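Local coordinates for protein acetone carboxylase alpha subunit (Xanthobacter autotrophicus Py2, PDB 5M45) that serves as the alpha subunit of acetone carboxylase, a metal-binding protein of the hydantoinase B/oxoprolinase family that works within a larger multi-subunit assembly, at residues P383-V395 against S756-V768. Residues are numbered along the deposited sequence; the frame is centred on the assembly and turned at random.
Sequences PKGTWMNPDDRRV and SRYSMDISELPDV. With MG (magnesium ion), chain Q.
Asp392 and Arg393 run alongside Met760 and Asp761, joining the loop between strand 378-381 and helix 401-422 to the C-terminal loop that follows helix 726-735, with an Asx turn on each side: Asp392 OD1 accepts from Arg394 N, and Asp761 OD2 from Ser763 N. The tight part is the middle. Arg393 N donates to Met760 O at 2.9 Å, while Met760 N donates to Asp392 OD2 at 3.1 Å. That carboxylate is also gripped side-on by Arg394, whose NE takes OD1 and whose NH2 takes OD2; Met760 N and Arg394 NH2 reach OD2 from opposite faces of its plane, so the group is pinned against rotation. Arg393 lies beside Met760, both pointing the same way. From chi1 67° its chain runs straight out to NE, putting Leu765 CD2 over one guanidinium face, 3.7 Å from NE, and Met760 SD at the edge. Arg393 NH2 and NH1 donate to the carbonyl oxygens of Val224 and Arg225 of the second subunit, and Ile450 of that subunit packs on Met760, so this side packs against a second copy of the protein.

The other side is looser and wetter. Water 2 links Asp391 O to Ser759 OG, whose hydrogen bond to Asp391 OD2 is weak, its proton having another acceptor within reach. Lys384 crosses Asp761 at about a right angle, and its NZ meets OD1 in a salt bridge of 3.0 Å, from above the carboxylate plane; NZ also donates to Pro390 O. Beyond Asp761 a magnesium ion is bound by water 4, by Val768 O and, from the 3-10 turn 762-764, by Ser763 O at 2.5 Å.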
loop_
_atom_site.group_PDB
_atom_site.type_symbol
_atom_site.label_atom_id
_atom_site.label_comp_id
_atom_site.label_asym_id
_atom_site.label_seq_id
_atom_site.Cartn_x
_atom_site.Cartn_y
_atom_site.Cartn_z
ATOM N N PRO A 383 -17.942 -0.778 -23.741
ATOM C CA PRO A 383 -17.408 0.530 -24.101
ATOM C C PRO A 383 -16.437 1.096 -23.054
ATOM O O PRO A 383 -16.681 0.944 -21.866
ATOM C CB PRO A 383 -18.661 1.388 -24.250
ATOM C CG PRO A 383 -19.689 0.421 -24.685
ATOM C CD PRO A 383 -19.402 -0.815 -23.849
ATOM N N LYS A 384 -15.337 1.689 -23.516
ATOM C CA LYS A 384 -14.287 2.223 -22.632
ATOM C C LYS A 384 -14.817 3.375 -21.794
ATOM O O LYS A 384 -15.423 4.305 -22.306
ATOM C CB LYS A 384 -13.067 2.686 -23.491
ATOM C CG LYS A 384 -11.773 3.034 -22.740
ATOM C CD LYS A 384 -11.224 1.872 -21.910
ATOM C CE LYS A 384 -9.839 2.194 -21.315
ATOM N NZ LYS A 384 -9.357 1.103 -20.421
ATOM N N GLY A 385 -14.541 3.345 -20.497
ATOM C CA GLY A 385 -15.055 4.344 -19.554
ATOM C C GLY A 385 -16.244 3.946 -18.694
ATOM O O GLY A 385 -16.540 4.646 -17.704
ATOM N N THR A 386 -16.939 2.869 -19.069
ATOM C CA THR A 386 -17.991 2.280 -18.250
ATOM C C THR A 386 -17.394 1.642 -16.991
ATOM O O THR A 386 -16.173 1.427 -16.888
ATOM C CB THR A 386 -18.819 1.229 -19.036
ATOM O OG1 THR A 386 -17.937 0.193 -19.493
ATOM C CG2 THR A 386 -19.550 1.859 -20.264
ATOM N N TRP A 387 -18.249 1.308 -16.029
ATOM C CA TRP A 387 -17.773 0.679 -14.779
ATOM C C TRP A 387 -17.108 -0.689 -14.996
ATOM O O TRP A 387 -16.221 -1.060 -14.208
ATOM C CB TRP A 387 -18.898 0.586 -13.718
ATOM C CG TRP A 387 -20.037 -0.382 -14.084
ATOM C CD1 TRP A 387 -21.256 -0.065 -14.652
ATOM C CD2 TRP A 387 -20.030 -1.787 -13.891
ATOM N NE1 TRP A 387 -22.003 -1.221 -14.809
ATOM C CE2 TRP A 387 -21.271 -2.285 -14.348
ATOM C CE3 TRP A 387 -19.098 -2.690 -13.343
ATOM C CZ2 TRP A 387 -21.600 -3.653 -14.271
ATOM C CZ3 TRP A 387 -19.419 -4.034 -13.296
ATOM C CH2 TRP A 387 -20.657 -4.509 -13.744
ATOM N N MET A 388 -17.549 -1.437 -16.022
ATOM C CA MET A 388 -16.955 -2.729 -16.397
ATOM C C MET A 388 -15.672 -2.645 -17.272
ATOM O O MET A 388 -15.016 -3.652 -17.476
ATOM C CB MET A 388 -17.983 -3.694 -17.037
ATOM C CG MET A 388 -18.527 -3.293 -18.409
ATOM S SD MET A 388 -19.986 -2.239 -18.387
ATOM C CE MET A 388 -21.243 -3.430 -17.886
ATOM N N ASN A 389 -15.319 -1.458 -17.771
ATOM C CA ASN A 389 -14.056 -1.254 -18.543
ATOM C C ASN A 389 -13.566 0.186 -18.294
ATOM O O ASN A 389 -13.582 1.023 -19.193
ATOM C CB ASN A 389 -14.288 -1.568 -20.021
ATOM C CG ASN A 389 -13.024 -1.554 -20.865
ATOM O OD1 ASN A 389 -11.855 -1.602 -20.357
ATOM N ND2 ASN A 389 -13.222 -1.454 -22.174
ATOM N N PRO A 390 -13.147 0.476 -17.047
ATOM C CA PRO A 390 -12.838 1.867 -16.699
ATOM C C PRO A 390 -11.613 2.406 -17.381
ATOM O O PRO A 390 -10.723 1.645 -17.756
ATOM C CB PRO A 390 -12.629 1.839 -15.175
ATOM C CG PRO A 390 -13.171 0.529 -14.711
ATOM C CD PRO A 390 -13.051 -0.423 -15.857
ATOM N N ASP A 391 -11.549 3.723 -17.474
ATOM C CA ASP A 391 -10.450 4.449 -18.137
ATOM C C ASP A 391 -9.688 5.370 -17.178
ATOM O O ASP A 391 -9.120 6.402 -17.608
ATOM C CB ASP A 391 -11.029 5.235 -19.341
ATOM C CG ASP A 391 -12.080 6.303 -18.908
ATOM O OD1 ASP A 391 -12.549 6.334 -17.767
ATOM O OD2 ASP A 391 -12.421 7.177 -19.734
ATOM N N ASP A 392 -9.669 5.023 -15.881
ATOM C CA ASP A 392 -8.953 5.828 -14.880
ATOM C C ASP A 392 -8.221 4.949 -13.878
ATOM O O ASP A 392 -8.822 4.092 -13.243
ATOM C CB ASP A 392 -9.882 6.805 -14.140
ATOM C CG ASP A 392 -9.111 7.849 -13.347
ATOM O OD1 ASP A 392 -8.598 7.553 -12.238
ATOM O OD2 ASP A 392 -8.945 8.987 -13.857
ATOM N N ARG A 393 -6.930 5.215 -13.713
ATOM C CA ARG A 393 -6.045 4.393 -12.902
ATOM C C ARG A 393 -6.233 4.569 -11.403
ATOM O O ARG A 393 -5.543 3.903 -10.659
ATOM C CB ARG A 393 -4.568 4.640 -13.280
ATOM C CG ARG A 393 -4.009 6.012 -12.950
ATOM C CD ARG A 393 -2.577 6.129 -13.477
ATOM N NE ARG A 393 -1.950 7.416 -13.186
ATOM C CZ ARG A 393 -1.349 7.750 -12.042
ATOM N NH1 ARG A 393 -0.817 8.950 -11.914
ATOM N NH2 ARG A 393 -1.280 6.926 -11.010
ATOM N N ARG A 394 -7.153 5.446 -10.966
ATOM C CA ARG A 394 -7.425 5.657 -9.527
ATOM C C ARG A 394 -8.560 4.833 -8.937
ATOM O O ARG A 394 -8.777 4.931 -7.735
ATOM C CB ARG A 394 -7.712 7.143 -9.226
ATOM C CG ARG A 394 -6.514 8.051 -9.493
ATOM C CD ARG A 394 -6.891 9.526 -9.473
ATOM N NE ARG A 394 -7.813 9.806 -10.541
ATOM C CZ ARG A 394 -8.492 10.934 -10.695
ATOM N NH1 ARG A 394 -8.369 11.941 -9.828
ATOM N NH2 ARG A 394 -9.326 11.046 -11.708
ATOM N N VAL A 395 -9.286 4.055 -9.748
ATOM C CA VAL A 395 -10.505 3.410 -9.268
ATOM C C VAL A 395 -10.185 2.357 -8.173
ATOM O O VAL A 395 -9.098 1.715 -8.207
ATOM C CB VAL A 395 -11.377 2.798 -10.390
ATOM C CG1 VAL A 395 -11.850 3.901 -11.344
ATOM C CG2 VAL A 395 -10.658 1.694 -11.148
ATOM N N SER A 756 -16.145 12.732 -14.552
ATOM C CA SER A 756 -17.057 12.592 -15.698
ATOM C C SER A 756 -16.431 12.958 -17.046
ATOM O O SER A 756 -16.870 12.451 -18.096
ATOM C CB SER A 756 -18.332 13.413 -15.500
ATOM O OG SER A 756 -18.060 14.775 -15.549
ATOM N N ARG A 757 -15.431 13.838 -17.033
ATOM C CA ARG A 757 -14.784 14.335 -18.251
ATOM C C ARG A 757 -13.274 14.081 -18.239
ATOM O O ARG A 757 -12.703 13.703 -19.267
ATOM C CB ARG A 757 -15.086 15.814 -18.442
ATOM C CG ARG A 757 -16.565 16.084 -18.745
ATOM C CD ARG A 757 -16.983 17.532 -18.857
ATOM N NE ARG A 757 -17.223 17.958 -20.263
ATOM C CZ ARG A 757 -18.241 17.586 -21.065
ATOM N NH1 ARG A 757 -19.207 16.740 -20.655
ATOM N NH2 ARG A 757 -18.275 18.061 -22.317
ATOM N N TYR A 758 -12.611 14.266 -17.104
ATOM C CA TYR A 758 -11.173 14.061 -16.993
ATOM C C TYR A 758 -10.852 12.694 -16.401
ATOM O O TYR A 758 -11.304 12.368 -15.298
ATOM C CB TYR A 758 -10.547 15.188 -16.177
ATOM C CG TYR A 758 -10.617 16.502 -16.905
ATOM C CD1 TYR A 758 -11.751 17.334 -16.811
ATOM C CD2 TYR A 758 -9.586 16.890 -17.778
ATOM C CE1 TYR A 758 -11.830 18.521 -17.544
ATOM C CE2 TYR A 758 -9.667 18.056 -18.493
ATOM C CZ TYR A 758 -10.785 18.869 -18.364
ATOM O OH TYR A 758 -10.771 20.050 -19.059
ATOM N N SER A 759 -10.070 11.904 -17.148
ATOM C CA SER A 759 -9.643 10.571 -16.705
ATOM C C SER A 759 -8.255 10.226 -17.305
ATOM O O SER A 759 -7.898 10.734 -18.360
ATOM C CB SER A 759 -10.699 9.532 -17.096
ATOM O OG SER A 759 -10.888 9.579 -18.498
ATOM N N MET A 760 -7.481 9.408 -16.611
ATOM C CA MET A 760 -6.148 9.000 -17.062
ATOM C C MET A 760 -6.005 7.486 -16.900
ATOM O O MET A 760 -5.966 6.971 -15.778
ATOM C CB MET A 760 -5.084 9.752 -16.255
ATOM C CG MET A 760 -3.647 9.553 -16.699
ATOM S SD MET A 760 -2.397 10.176 -15.479
ATOM C CE MET A 760 -0.945 10.167 -16.535
ATOM N N ASP A 761 -5.937 6.788 -18.028
ATOM C CA ASP A 761 -5.822 5.328 -18.059
ATOM C C ASP A 761 -4.425 4.821 -17.653
ATOM O O ASP A 761 -3.428 5.508 -17.852
ATOM C CB ASP A 761 -6.199 4.794 -19.456
ATOM C CG ASP A 761 -6.360 3.276 -19.475
ATOM O OD1 ASP A 761 -7.362 2.784 -18.917
ATOM O OD2 ASP A 761 -5.460 2.560 -20.014
ATOM N N ILE A 762 -4.358 3.618 -17.085
ATOM C CA ILE A 762 -3.078 2.990 -16.725
ATOM C C ILE A 762 -2.102 2.868 -17.916
ATOM O O ILE A 762 -0.896 2.971 -17.734
ATOM C CB ILE A 762 -3.271 1.638 -16.006
ATOM C CG1 ILE A 762 -1.948 1.131 -15.390
ATOM C CG2 ILE A 762 -3.846 0.559 -16.935
ATOM C CD1 ILE A 762 -1.302 2.082 -14.395
ATOM N N SER A 763 -2.619 2.684 -19.136
ATOM C CA SER A 763 -1.739 2.609 -20.322
ATOM C C SER A 763 -1.019 3.921 -20.676
ATOM O O SER A 763 -0.113 3.885 -21.489
ATOM C CB SER A 763 -2.505 2.113 -21.551
ATOM O OG SER A 763 -3.577 3.045 -21.849
ATOM N N GLU A 764 -1.409 5.050 -20.082
ATOM C CA GLU A 764 -0.704 6.317 -20.241
ATOM C C GLU A 764 0.599 6.399 -19.425
ATOM O O GLU A 764 1.378 7.300 -19.644
ATOM C CB GLU A 764 -1.634 7.524 -19.920
ATOM C CG GLU A 764 -2.844 7.557 -20.874
ATOM C CD GLU A 764 -3.898 8.581 -20.516
ATOM O OE1 GLU A 764 -3.471 9.737 -20.312
ATOM O OE2 GLU A 764 -5.137 8.246 -20.418
ATOM N N LEU A 765 0.843 5.495 -18.466
ATOM C CA LEU A 765 2.100 5.542 -17.723
ATOM C C LEU A 765 3.247 4.907 -18.530
ATOM O O LEU A 765 2.987 4.078 -19.426
ATOM C CB LEU A 765 1.952 4.873 -16.356
ATOM C CG LEU A 765 1.015 5.517 -15.323
ATOM C CD1 LEU A 765 1.160 4.845 -13.967
ATOM C CD2 LEU A 765 1.208 7.011 -15.135
ATOM N N PRO A 766 4.509 5.274 -18.235
ATOM C CA PRO A 766 5.589 4.812 -19.140
ATOM C C PRO A 766 5.821 3.300 -19.119
ATOM O O PRO A 766 5.748 2.675 -18.031
ATOM C CB PRO A 766 6.841 5.527 -18.588
ATOM C CG PRO A 766 6.287 6.745 -17.862
ATOM C CD PRO A 766 4.998 6.264 -17.257
ATOM N N ASP A 767 6.115 2.726 -20.289
ATOM C CA ASP A 767 6.436 1.283 -20.456
ATOM C C ASP A 767 5.255 0.317 -20.156
ATOM O O ASP A 767 5.483 -0.881 -20.046
ATOM C CB ASP A 767 7.671 0.880 -19.606
ATOM C CG ASP A 767 8.285 -0.503 -20.004
ATOM O OD1 ASP A 767 8.430 -0.740 -21.252
ATOM O OD2 ASP A 767 8.633 -1.320 -19.081
ATOM N N VAL A 768 4.025 0.812 -20.044
ATOM C CA VAL A 768 2.852 -0.026 -19.781
ATOM C C VAL A 768 2.135 -0.412 -21.098
ATOM O O VAL A 768 1.658 0.463 -21.856
ATOM C CB VAL A 768 1.858 0.674 -18.816
ATOM C CG1 VAL A 768 0.601 -0.159 -18.624
ATOM C CG2 VAL A 768 2.540 0.933 -17.454
HETATM MG MG MG Q . 0.835 2.268 -23.095
HETATM O O HOH W 1 -5.995 0.182 -20.707
HETATM O O HOH W 2 -8.709 7.933 -19.994
HETATM O O HOH W 3 -11.033 13.658 -12.267
HETATM O O HOH W 4 2.615 3.506 -22.196
#